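Local coordinates for protein MCG133388, isoform CRA_f (Mus musculus, PDB 4ZPO) that probably mediates calcium-dependent cell adhesion and may help establish specific neuronal connections, this chain being its first three extracellular cadherin domains, at residues L231-N236 and C305-D310; Q247-F252 and R294-P299; D205-A210 and P299-H304; I113-A118 and Q170-T175. One frame throughout, in Å; residues are numbered along the deposited sequence.

Interaction 1 of 4, residues L231-N236 and C305-D310. With NAG (2-acetamido-2-deoxy-beta-D-glucopyranose), chain B.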
# COMPACT_ATOMS: atom_id res chain seq x y z
N LEU A 231 -9.98 -17.42 51.45
CA LEU A 231 -10.25 -17.14 50.05
C LEU A 231 -11.38 -18.03 49.52
O LEU A 231 -11.31 -19.25 49.62
CB LEU A 231 -8.99 -17.33 49.20
CG LEU A 231 -9.14 -17.18 47.69
CD1 LEU A 231 -9.48 -15.74 47.32
CD2 LEU A 231 -7.87 -17.63 46.98
N LEU A 232 -12.41 -17.40 48.97
CA LEU A 232 -13.53 -18.14 48.39
C LEU A 232 -13.15 -18.63 47.00
O LEU A 232 -13.20 -19.83 46.72
CB LEU A 232 -14.78 -17.26 48.33
CG LEU A 232 -16.07 -17.94 47.85
CD1 LEU A 232 -16.52 -19.01 48.84
CD2 LEU A 232 -17.17 -16.91 47.63
N LEU A 233 -12.78 -17.69 46.14
CA LEU A 233 -12.34 -18.00 44.78
C LEU A 233 -11.70 -16.78 44.14
O LEU A 233 -12.04 -15.64 44.47
CB LEU A 233 -13.52 -18.49 43.92
CG LEU A 233 -14.48 -17.46 43.33
CD1 LEU A 233 -15.40 -18.11 42.32
CD2 LEU A 233 -15.29 -16.76 44.41
N ARG A 234 -10.78 -17.01 43.21
CA ARG A 234 -10.17 -15.92 42.46
C ARG A 234 -10.78 -15.85 41.06
O ARG A 234 -10.64 -16.78 40.27
CB ARG A 234 -8.65 -16.09 42.38
CG ARG A 234 -7.94 -14.93 41.69
CD ARG A 234 -6.44 -15.15 41.59
NE ARG A 234 -5.76 -15.01 42.88
CZ ARG A 234 -5.37 -16.03 43.64
NH1 ARG A 234 -4.76 -15.80 44.79
NH2 ARG A 234 -5.58 -17.28 43.24
N LEU A 235 -11.46 -14.75 40.78
CA LEU A 235 -12.12 -14.57 39.49
C LEU A 235 -11.12 -14.44 38.35
O LEU A 235 -9.98 -14.02 38.56
CB LEU A 235 -13.03 -13.34 39.54
CG LEU A 235 -14.27 -13.50 40.43
CD1 LEU A 235 -14.96 -12.16 40.62
CD2 LEU A 235 -15.22 -14.52 39.83
N ASN A 236 -11.55 -14.78 37.14
CA ASN A 236 -10.69 -14.76 35.97
C ASN A 236 -11.41 -14.24 34.74
O ASN A 236 -12.12 -14.99 34.08
CB ASN A 236 -10.14 -16.15 35.70
CG ASN A 236 -9.14 -16.17 34.58
OD1 ASN A 236 -8.34 -15.24 34.41
ND2 ASN A 236 -9.17 -17.23 33.79
N CYS A 305 -20.43 -12.33 35.90
CA CYS A 305 -20.38 -13.68 36.45
C CYS A 305 -21.19 -13.76 37.73
O CYS A 305 -20.93 -13.03 38.69
CB CYS A 305 -18.94 -14.11 36.71
SG CYS A 305 -18.77 -15.75 37.46
N VAL A 306 -22.18 -14.64 37.75
CA VAL A 306 -22.98 -14.84 38.95
C VAL A 306 -22.42 -15.98 39.78
O VAL A 306 -22.30 -17.11 39.31
CB VAL A 306 -24.45 -15.14 38.60
CG1 VAL A 306 -25.21 -15.54 39.85
CG2 VAL A 306 -25.10 -13.94 37.94
N ILE A 307 -22.05 -15.68 41.03
CA ILE A 307 -21.49 -16.68 41.92
C ILE A 307 -22.49 -17.13 42.97
O ILE A 307 -22.98 -16.33 43.76
CB ILE A 307 -20.23 -16.15 42.63
CG1 ILE A 307 -19.18 -15.74 41.60
CG2 ILE A 307 -19.67 -17.20 43.58
CD1 ILE A 307 -17.89 -15.27 42.21
N GLN A 308 -22.81 -18.42 42.96
CA GLN A 308 -23.73 -19.00 43.93
C GLN A 308 -22.97 -19.63 45.09
O GLN A 308 -22.23 -20.60 44.90
CB GLN A 308 -24.63 -20.03 43.26
CG GLN A 308 -25.58 -19.45 42.22
CD GLN A 308 -26.41 -20.50 41.52
OE1 GLN A 308 -26.03 -21.67 41.46
NE2 GLN A 308 -27.56 -20.09 41.00
N VAL A 309 -23.15 -19.07 46.28
CA VAL A 309 -22.46 -19.55 47.47
C VAL A 309 -23.40 -20.32 48.38
O VAL A 309 -24.35 -19.76 48.92
CB VAL A 309 -21.83 -18.38 48.25
CG1 VAL A 309 -21.15 -18.89 49.51
CG2 VAL A 309 -20.85 -17.61 47.38
N ASP A 310 -23.13 -21.61 48.55
CA ASP A 310 -23.95 -22.46 49.40
C ASP A 310 -23.27 -22.70 50.75
O ASP A 310 -22.06 -22.90 50.83
CB ASP A 310 -24.22 -23.80 48.71
CG ASP A 310 -24.88 -24.81 49.63
OD1 ASP A 310 -26.12 -24.77 49.78
OD2 ASP A 310 -24.15 -25.66 50.21
C1 NAG B . -8.26 -17.42 32.68
C2 NAG B . -7.23 -18.50 33.07
C3 NAG B . -6.33 -18.84 31.88
C4 NAG B . -7.15 -19.17 30.65
C5 NAG B . -8.09 -18.02 30.35
C6 NAG B . -8.97 -18.24 29.14
C7 NAG B . -5.61 -17.04 34.24
C8 NAG B . -4.88 -16.82 35.53
N2 NAG B . -6.43 -18.10 34.22
O3 NAG B . -5.52 -19.95 32.24
O4 NAG B . -6.29 -19.37 29.53
O5 NAG B . -8.96 -17.81 31.48
O6 NAG B . -9.93 -19.26 29.35
O7 NAG B . -5.49 -16.28 33.28
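Ile-307 meets Leu-233 and Leu-235 in the hydrophobic core of the third cadherin domain, and its side chain is the one to trace. CB leaves strand 302-310 pointing at the facing strand. CG2 branches off without close contact to 231-236. CG1 sits opposite the carbonyl carbon (chi1 -59°), and the chain stays extended beyond it, which carries CD1 up to both leucines. There CD1 touches Leu-233 CD2 at 3.7 Å, the two side chains reaching tip to tip, and Leu-233 CD1 is 3.8 Å from it. The same methyl lies 3.7 Å from Leu-235 CD2, but here the side chains cross obliquely. On one flank, Leu-232 CD2 comes tip to tip onto Val-309 CG2 at 3.8 Å; on the other, Leu-235 CD2 rests 4.4 Å from Cys-305 SG. No hydrogen bond links the segments. Just past Leu-235, ND2 of Asn-236 carries an N-linked sugar, bonded to C1 of the N-acetylglucosamine. The strands run in nearly opposite directions in the two facing sheets of the sandwich: 231-238 lies between 212-213 and 272-275, while 302-310 lies between 217-221 and 286-295, with Ile-289 and Ile-273 also packing on Ile-307.

Interaction 2 of 4, residues Q247-F252 and R294-P299. With CA (calcium ion), chain C.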
# COMPACT_ATOMS: atom_id res chain seq x y z
N GLN A 247 -7.17 -4.09 29.79
CA GLN A 247 -7.12 -4.14 31.25
C GLN A 247 -8.51 -3.95 31.84
O GLN A 247 -9.33 -3.21 31.29
CB GLN A 247 -6.16 -3.09 31.80
CG GLN A 247 -4.69 -3.41 31.55
CD GLN A 247 -3.76 -2.42 32.22
OE1 GLN A 247 -3.88 -1.21 32.03
NE2 GLN A 247 -2.82 -2.94 33.00
N LEU A 248 -8.78 -4.61 32.96
CA LEU A 248 -10.11 -4.61 33.54
C LEU A 248 -10.12 -4.45 35.06
O LEU A 248 -9.11 -4.67 35.73
CB LEU A 248 -10.85 -5.89 33.15
CG LEU A 248 -10.00 -7.15 32.93
CD1 LEU A 248 -9.42 -7.67 34.24
CD2 LEU A 248 -10.80 -8.23 32.23
N ASP A 249 -11.28 -4.06 35.59
CA ASP A 249 -11.47 -3.91 37.03
C ASP A 249 -12.64 -4.77 37.51
O ASP A 249 -13.69 -4.81 36.87
CB ASP A 249 -11.72 -2.44 37.39
CG ASP A 249 -10.52 -1.56 37.14
OD1 ASP A 249 -9.39 -1.98 37.49
OD2 ASP A 249 -10.69 -0.46 36.57
N TYR A 250 -12.45 -5.45 38.63
CA TYR A 250 -13.51 -6.28 39.21
C TYR A 250 -14.32 -5.49 40.23
O TYR A 250 -13.79 -4.63 40.93
CB TYR A 250 -12.92 -7.52 39.87
CG TYR A 250 -12.19 -8.46 38.93
CD1 TYR A 250 -12.88 -9.40 38.18
CD2 TYR A 250 -10.81 -8.40 38.79
CE1 TYR A 250 -12.22 -10.26 37.32
CE2 TYR A 250 -10.14 -9.26 37.94
CZ TYR A 250 -10.85 -10.18 37.20
OH TYR A 250 -10.19 -11.04 36.35
N SER A 251 -15.62 -5.79 40.30
CA SER A 251 -16.51 -5.16 41.27
C SER A 251 -17.83 -5.92 41.39
O SER A 251 -18.20 -6.67 40.49
CB SER A 251 -16.79 -3.70 40.89
OG SER A 251 -17.62 -3.62 39.75
N PHE A 252 -18.53 -5.72 42.50
CA PHE A 252 -19.86 -6.29 42.68
C PHE A 252 -20.85 -5.63 41.73
O PHE A 252 -20.56 -4.58 41.15
CB PHE A 252 -20.35 -6.13 44.12
CG PHE A 252 -19.53 -6.88 45.13
CD1 PHE A 252 -19.59 -8.26 45.20
CD2 PHE A 252 -18.72 -6.20 46.02
CE1 PHE A 252 -18.85 -8.96 46.14
CE2 PHE A 252 -17.97 -6.89 46.96
CZ PHE A 252 -18.04 -8.27 47.02
N ARG A 294 -15.28 -4.68 34.65
CA ARG A 294 -15.34 -3.42 33.92
C ARG A 294 -14.07 -3.17 33.11
O ARG A 294 -12.96 -3.33 33.61
CB ARG A 294 -15.56 -2.26 34.90
CG ARG A 294 -15.62 -0.89 34.25
CD ARG A 294 -16.97 -0.64 33.61
NE ARG A 294 -18.03 -0.55 34.62
CZ ARG A 294 -19.30 -0.26 34.35
NH1 ARG A 294 -20.19 -0.19 35.32
NH2 ARG A 294 -19.67 -0.03 33.09
N ASP A 295 -14.25 -2.76 31.85
CA ASP A 295 -13.12 -2.43 30.99
C ASP A 295 -12.56 -1.05 31.34
O ASP A 295 -13.13 -0.34 32.17
CB ASP A 295 -13.54 -2.46 29.52
CG ASP A 295 -12.41 -2.83 28.60
OD1 ASP A 295 -11.25 -2.88 29.06
OD2 ASP A 295 -12.67 -3.06 27.40
N GLN A 296 -11.46 -0.67 30.71
CA GLN A 296 -10.86 0.64 30.94
C GLN A 296 -10.78 1.45 29.65
O GLN A 296 -10.10 2.48 29.59
CB GLN A 296 -9.47 0.51 31.56
CG GLN A 296 -9.47 0.01 32.99
CD GLN A 296 -8.10 0.09 33.63
OE1 GLN A 296 -7.15 0.60 33.03
NE2 GLN A 296 -7.99 -0.42 34.85
N GLY A 297 -11.47 0.99 28.62
CA GLY A 297 -11.48 1.68 27.34
C GLY A 297 -12.63 2.65 27.22
O GLY A 297 -13.47 2.75 28.11
N GLN A 298 -12.67 3.38 26.11
CA GLN A 298 -13.73 4.35 25.85
C GLN A 298 -14.37 4.08 24.49
O GLN A 298 -13.74 4.29 23.46
CB GLN A 298 -13.18 5.78 25.92
CG GLN A 298 -12.60 6.15 27.27
CD GLN A 298 -11.94 7.52 27.27
OE1 GLN A 298 -11.85 8.17 26.23
NE2 GLN A 298 -11.48 7.96 28.43
N PRO A 299 -15.64 3.62 24.49
CA PRO A 299 -16.49 3.36 25.65
C PRO A 299 -16.06 2.12 26.44
O PRO A 299 -15.33 1.28 25.92
CB PRO A 299 -17.88 3.15 25.04
CG PRO A 299 -17.78 3.66 23.64
CD PRO A 299 -16.37 3.42 23.23
CA CA C . -12.03 -4.68 25.77
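Asp-249 and Gln-296 each turn CG opposite their own carbonyl carbon (chi1 -66° and -70°), and Gln-296 stays extended from there, which brings its amide across to the carboxylate on the neighbouring strand. NE2 of Gln-296 gives a hydrogen bond to Asp-249 OD2 at 3.2 Å, arriving on the syn side but tilted out of the carboxylate plane; a weak one reaches OD1. The two side chains cross at about a right angle, and the aliphatic part of Gln-296 lies over Gln-247 O. An alanine in place of Gln-296 would remove the amide and is likely to deprive the Asp-249 carboxylate of this donor from the loop.

In the backbone, Asp-249 and Arg-294 form an antiparallel hydrogen-bonded pair at the edge of the domain's sheet: Asp-249 N to Arg-294 O is 2.7 Å, and Arg-294 N to Asp-249 O is also 2.7 Å. The guanidinium of Arg-294 turns away to a salt bridge with Glu-302. One residue on, Asp-295 divides its carboxylate: OD1 accepts from Gln-296 N at 2.8 Å, while OD2 binds a calcium ion at 2.4 Å, a site shared with Asn-207, Asn-209, Asp-239, Asp-241 and Asn-245. Chemically, then, the neutral amide faces one carboxylate while the metal would offset the negative charge of the next, and Asp-295 is held by both backbone and ion.

Interaction 3 of 4, residues D205-A210 and P299-H304. With CA (calcium ion), chain E; CA (calcium ion), chain C; CA (calcium ion), chain D.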
# COMPACT_ATOMS: atom_id res chain seq x y z
N ASP A 205 -5.83 -0.54 17.24
CA ASP A 205 -6.79 -1.18 18.14
C ASP A 205 -8.02 -0.32 18.41
O ASP A 205 -7.93 0.90 18.53
CB ASP A 205 -6.12 -1.54 19.46
CG ASP A 205 -7.01 -2.37 20.36
OD1 ASP A 205 -7.69 -3.28 19.84
OD2 ASP A 205 -7.04 -2.11 21.58
N VAL A 206 -9.17 -0.98 18.48
CA VAL A 206 -10.42 -0.35 18.88
C VAL A 206 -11.09 -1.24 19.91
O VAL A 206 -11.09 -2.46 19.77
CB VAL A 206 -11.36 -0.12 17.68
CG1 VAL A 206 -12.75 0.31 18.14
CG2 VAL A 206 -10.77 0.91 16.72
N ASN A 207 -11.65 -0.65 20.97
CA ASN A 207 -12.33 -1.43 21.99
C ASN A 207 -13.58 -2.10 21.43
O ASN A 207 -14.69 -1.58 21.58
CB ASN A 207 -12.68 -0.56 23.19
CG ASN A 207 -12.96 -1.38 24.44
OD1 ASN A 207 -13.43 -2.52 24.37
ND2 ASN A 207 -12.67 -0.81 25.60
N ASP A 208 -13.40 -3.25 20.78
CA ASP A 208 -14.52 -3.98 20.20
C ASP A 208 -14.69 -5.34 20.88
O ASP A 208 -15.23 -6.27 20.29
CB ASP A 208 -14.31 -4.17 18.69
CG ASP A 208 -13.15 -5.09 18.37
OD1 ASP A 208 -12.00 -4.62 18.36
OD2 ASP A 208 -13.39 -6.28 18.11
N ASN A 209 -14.22 -5.43 22.12
CA ASN A 209 -14.37 -6.66 22.89
C ASN A 209 -14.72 -6.36 24.35
O ASN A 209 -14.21 -5.41 24.94
CB ASN A 209 -13.10 -7.50 22.82
CG ASN A 209 -13.03 -8.33 21.55
OD1 ASN A 209 -12.58 -7.86 20.51
ND2 ASN A 209 -13.47 -9.58 21.64
N ALA A 210 -15.59 -7.19 24.92
CA ALA A 210 -15.96 -7.06 26.32
C ALA A 210 -15.30 -8.16 27.13
O ALA A 210 -15.11 -9.27 26.64
CB ALA A 210 -17.47 -7.11 26.47
N PRO A 299 -15.64 3.62 24.49
CA PRO A 299 -16.49 3.36 25.65
C PRO A 299 -16.06 2.12 26.44
O PRO A 299 -15.33 1.28 25.92
CB PRO A 299 -17.88 3.15 25.04
CG PRO A 299 -17.78 3.66 23.64
CD PRO A 299 -16.37 3.42 23.23
N ALA A 300 -16.52 2.02 27.68
CA ALA A 300 -16.17 0.90 28.54
C ALA A 300 -17.05 -0.31 28.27
O ALA A 300 -18.26 -0.18 28.07
CB ALA A 300 -16.27 1.31 30.01
N MET A 301 -16.44 -1.49 28.26
CA MET A 301 -17.16 -2.74 28.10
C MET A 301 -17.18 -3.50 29.42
O MET A 301 -16.42 -3.17 30.33
CB MET A 301 -16.52 -3.59 27.01
CG MET A 301 -16.40 -2.92 25.65
SD MET A 301 -18.00 -2.52 24.92
CE MET A 301 -17.54 -2.29 23.20
N GLU A 302 -18.05 -4.50 29.54
CA GLU A 302 -18.12 -5.26 30.78
C GLU A 302 -18.68 -6.67 30.59
O GLU A 302 -19.50 -6.92 29.71
CB GLU A 302 -18.96 -4.51 31.81
CG GLU A 302 -20.42 -4.33 31.43
CD GLU A 302 -21.21 -3.60 32.50
OE1 GLU A 302 -20.59 -3.01 33.41
OE2 GLU A 302 -22.46 -3.62 32.43
N GLY A 303 -18.21 -7.58 31.44
CA GLY A 303 -18.72 -8.94 31.48
C GLY A 303 -19.32 -9.22 32.85
O GLY A 303 -19.14 -8.43 33.78
N HIS A 304 -20.03 -10.33 32.97
CA HIS A 304 -20.73 -10.62 34.22
C HIS A 304 -20.64 -12.09 34.61
O HIS A 304 -20.76 -12.99 33.78
CB HIS A 304 -22.20 -10.21 34.11
CG HIS A 304 -22.39 -8.75 33.81
ND1 HIS A 304 -22.44 -7.79 34.80
CD2 HIS A 304 -22.53 -8.09 32.64
CE1 HIS A 304 -22.61 -6.60 34.25
NE2 HIS A 304 -22.67 -6.76 32.94
CA CA E . -9.78 -4.59 19.51
CA CA C . -12.03 -4.68 25.77
CA CA D . -12.67 -6.51 15.80
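Asn-207 and Met-301 lie alongside each other, running opposite ways, where the cadherin linker motif Asp-Val-Asn-Asp-Asn, residues 205-209, meets the loop leading into strand 302-310 of the third domain. The Met-301 chain bends at chi2 (-63°), folding back over the linker: CG lies 3.3 Å from Asn-207 OD1, and the terminal methyl CE passes Asn-207 O. Nearer the backbone, Met-301 CB packs on Ala-210 CB at 3.7 Å. Linker and loop run in nearly the same direction here, and no hydrogen bond joins them.

An inverse gamma turn is centred on Asn-207, whose CG lies opposite the backbone N (chi1 -161°), a torsion that turns the amide toward Met-301 and a calcium ion. ND2 donates to Asp-295 OD2. Asn-207 belongs to this calcium site, with OD1 2.9 Å from the ion, a longer approach than that of Asn-209 O at 2.4 Å. Replacing Asn-207 by a leucine would probably leave Asp-295 OD2 without its amide donor and the calcium without the nearby OD1.

The rest of the linker binds the other two calcium ions, between the domains. Asp-205 OD1 and Val-206 O each bind a second calcium ion, whose shell is completed by Glu-115, Glu-174 and Asp-241. Asp-208 bridges two ions: OD1 lies 2.5 Å from that second calcium, and OD2 lies 2.4 Å from a third.

Interaction 4 of 4, residues I113-A118 and Q170-T175. With CA (calcium ion), chain D; CA (calcium ion), chain E.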
# COMPACT_ATOMS: atom_id res chain seq x y z
N ILE A 113 -4.49 1.88 9.70
CA ILE A 113 -5.94 1.86 9.56
C ILE A 113 -6.61 1.38 10.85
O ILE A 113 -6.24 0.35 11.41
CB ILE A 113 -6.38 0.95 8.40
CG1 ILE A 113 -5.78 1.45 7.08
CG2 ILE A 113 -7.90 0.90 8.30
CD1 ILE A 113 -6.16 0.62 5.88
N SER A 114 -7.59 2.15 11.31
CA SER A 114 -8.34 1.80 12.51
C SER A 114 -9.12 0.50 12.33
O SER A 114 -9.53 0.16 11.22
CB SER A 114 -9.30 2.93 12.90
OG SER A 114 -10.14 2.54 13.97
N GLU A 115 -9.32 -0.22 13.42
CA GLU A 115 -10.05 -1.48 13.40
C GLU A 115 -11.53 -1.25 13.12
O GLU A 115 -12.25 -2.16 12.72
CB GLU A 115 -9.86 -2.23 14.72
CG GLU A 115 -10.33 -3.66 14.72
CD GLU A 115 -10.11 -4.34 16.05
OE1 GLU A 115 -9.63 -3.66 16.99
OE2 GLU A 115 -10.42 -5.54 16.17
N SER A 116 -11.98 -0.02 13.34
CA SER A 116 -13.38 0.34 13.15
C SER A 116 -13.63 0.92 11.76
O SER A 116 -14.62 1.62 11.54
CB SER A 116 -13.83 1.33 14.22
OG SER A 116 -13.05 2.52 14.16
N ALA A 117 -12.73 0.63 10.82
CA ALA A 117 -12.88 1.11 9.45
C ALA A 117 -14.01 0.36 8.75
O ALA A 117 -13.96 -0.86 8.60
CB ALA A 117 -11.58 0.96 8.69
N ALA A 118 -15.03 1.10 8.32
CA ALA A 118 -16.19 0.51 7.66
C ALA A 118 -15.87 0.11 6.23
O ALA A 118 -15.03 0.73 5.58
CB ALA A 118 -17.36 1.48 7.70
N GLN A 170 -14.56 -6.11 7.20
CA GLN A 170 -14.08 -5.41 8.39
C GLN A 170 -12.82 -6.04 8.96
O GLN A 170 -12.73 -7.26 9.12
CB GLN A 170 -15.18 -5.39 9.46
CG GLN A 170 -14.77 -4.72 10.76
CD GLN A 170 -14.33 -3.28 10.58
OE1 GLN A 170 -13.18 -3.01 10.24
NE2 GLN A 170 -15.25 -2.35 10.79
N LEU A 171 -11.84 -5.20 9.27
CA LEU A 171 -10.58 -5.66 9.85
C LEU A 171 -10.77 -6.04 11.31
O LEU A 171 -11.65 -5.51 11.99
CB LEU A 171 -9.51 -4.58 9.73
CG LEU A 171 -9.22 -4.04 8.33
CD1 LEU A 171 -8.21 -2.91 8.38
CD2 LEU A 171 -8.74 -5.16 7.42
N ASP A 172 -9.94 -6.96 11.79
CA ASP A 172 -10.01 -7.40 13.18
C ASP A 172 -8.61 -7.63 13.74
O ASP A 172 -7.95 -8.61 13.40
CB ASP A 172 -10.85 -8.68 13.30
CG ASP A 172 -11.04 -9.12 14.73
OD1 ASP A 172 -10.95 -8.27 15.64
OD2 ASP A 172 -11.28 -10.33 14.96
N ARG A 173 -8.17 -6.72 14.60
CA ARG A 173 -6.84 -6.78 15.18
C ARG A 173 -6.63 -8.05 16.01
O ARG A 173 -5.50 -8.54 16.14
CB ARG A 173 -6.58 -5.54 16.05
CG ARG A 173 -5.18 -5.48 16.63
CD ARG A 173 -5.13 -4.59 17.86
NE ARG A 173 -4.16 -5.09 18.83
CZ ARG A 173 -4.44 -5.99 19.77
NH1 ARG A 173 -5.67 -6.48 19.87
NH2 ARG A 173 -3.50 -6.39 20.61
N GLU A 174 -7.71 -8.58 16.57
CA GLU A 174 -7.63 -9.77 17.41
C GLU A 174 -7.26 -11.02 16.61
O GLU A 174 -6.81 -12.01 17.18
CB GLU A 174 -8.95 -9.99 18.15
CG GLU A 174 -9.11 -9.14 19.41
CD GLU A 174 -9.34 -7.67 19.10
OE1 GLU A 174 -8.62 -6.82 19.68
OE2 GLU A 174 -10.24 -7.36 18.30
N THR A 175 -7.46 -10.97 15.30
CA THR A 175 -7.05 -12.07 14.42
C THR A 175 -5.64 -11.83 13.91
O THR A 175 -4.75 -12.67 14.09
CB THR A 175 -8.01 -12.24 13.23
OG1 THR A 175 -8.08 -11.01 12.49
CG2 THR A 175 -9.40 -12.62 13.71
CA CA D . -12.67 -6.51 15.80
CA CA E . -9.78 -4.59 19.51
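Glu-115 reaches across to the Asp-Arg-Glu motif of the second cadherin domain, residues 172-174, and its carboxylate bridges two calcium ions. OE2 binds one at 2.5 Å, and Asp-172 OD1 binds that same ion at 2.5 Å, with Asp-208 OD2 of the linker as the third ligand in the model. OE1 takes the other calcium at 2.7 Å, sharing it with Glu-174 OE1; Asp-205, Val-206, Asp-208 and Asp-241 supply the remaining ligands. The carboxylates of Glu-115 and Glu-174 are turned 34° from each other. So many acidic groups in one place would repel one another were the metals not there to offset the charge.

What sets Glu-115 in position comes next. Its side chain runs out almost straight, with CG opposite the backbone N (chi1 -168°), and OE2 also accepts a weak hydrogen bond from Arg-173 N. Arg-173 CB lies against the carboxylate, while the guanidinium carries on to Glu-174, pairing NH1 with OE1 at 3.0 Å, and to a second salt bridge with Glu-242 of the third domain. Further out, Glu-115 sits in a type I turn from Ser-114 to Ala-117, and Ile-113 CG2 meets Leu-171 CD1 nearly at right angles, both side chains packing on strand 194-204. At the far end, Asp-172 O takes two donors, Thr-175 N and Thr-175 OG1, the hydroxyl at 2.6 Å.

How the interactions relate
Interactions 2, 3 and 4 surround the calcium sites between the second and third cadherin domains, while interaction 1 lies in the core of the third. Interactions 2 and 3 are close, with centres 8 Å apart; they share one calcium ion and Pro-299, and Asp-295 N lies 2.7 Å from Met-301 O, a probable hydrogen bond. Interactions 3 and 4, with centres 14 Å apart, share the other two ions, and Val-206 N probably bonds to Glu-115 OE1 at 3.1 Å, joining linker to second domain. Interaction 1 reaches this region through strand 302-310, which it shares with interaction 3, and through Tyr-250 OH, which packs 3.7 Å from Leu-235 O; interactions 1 and 4 do not touch.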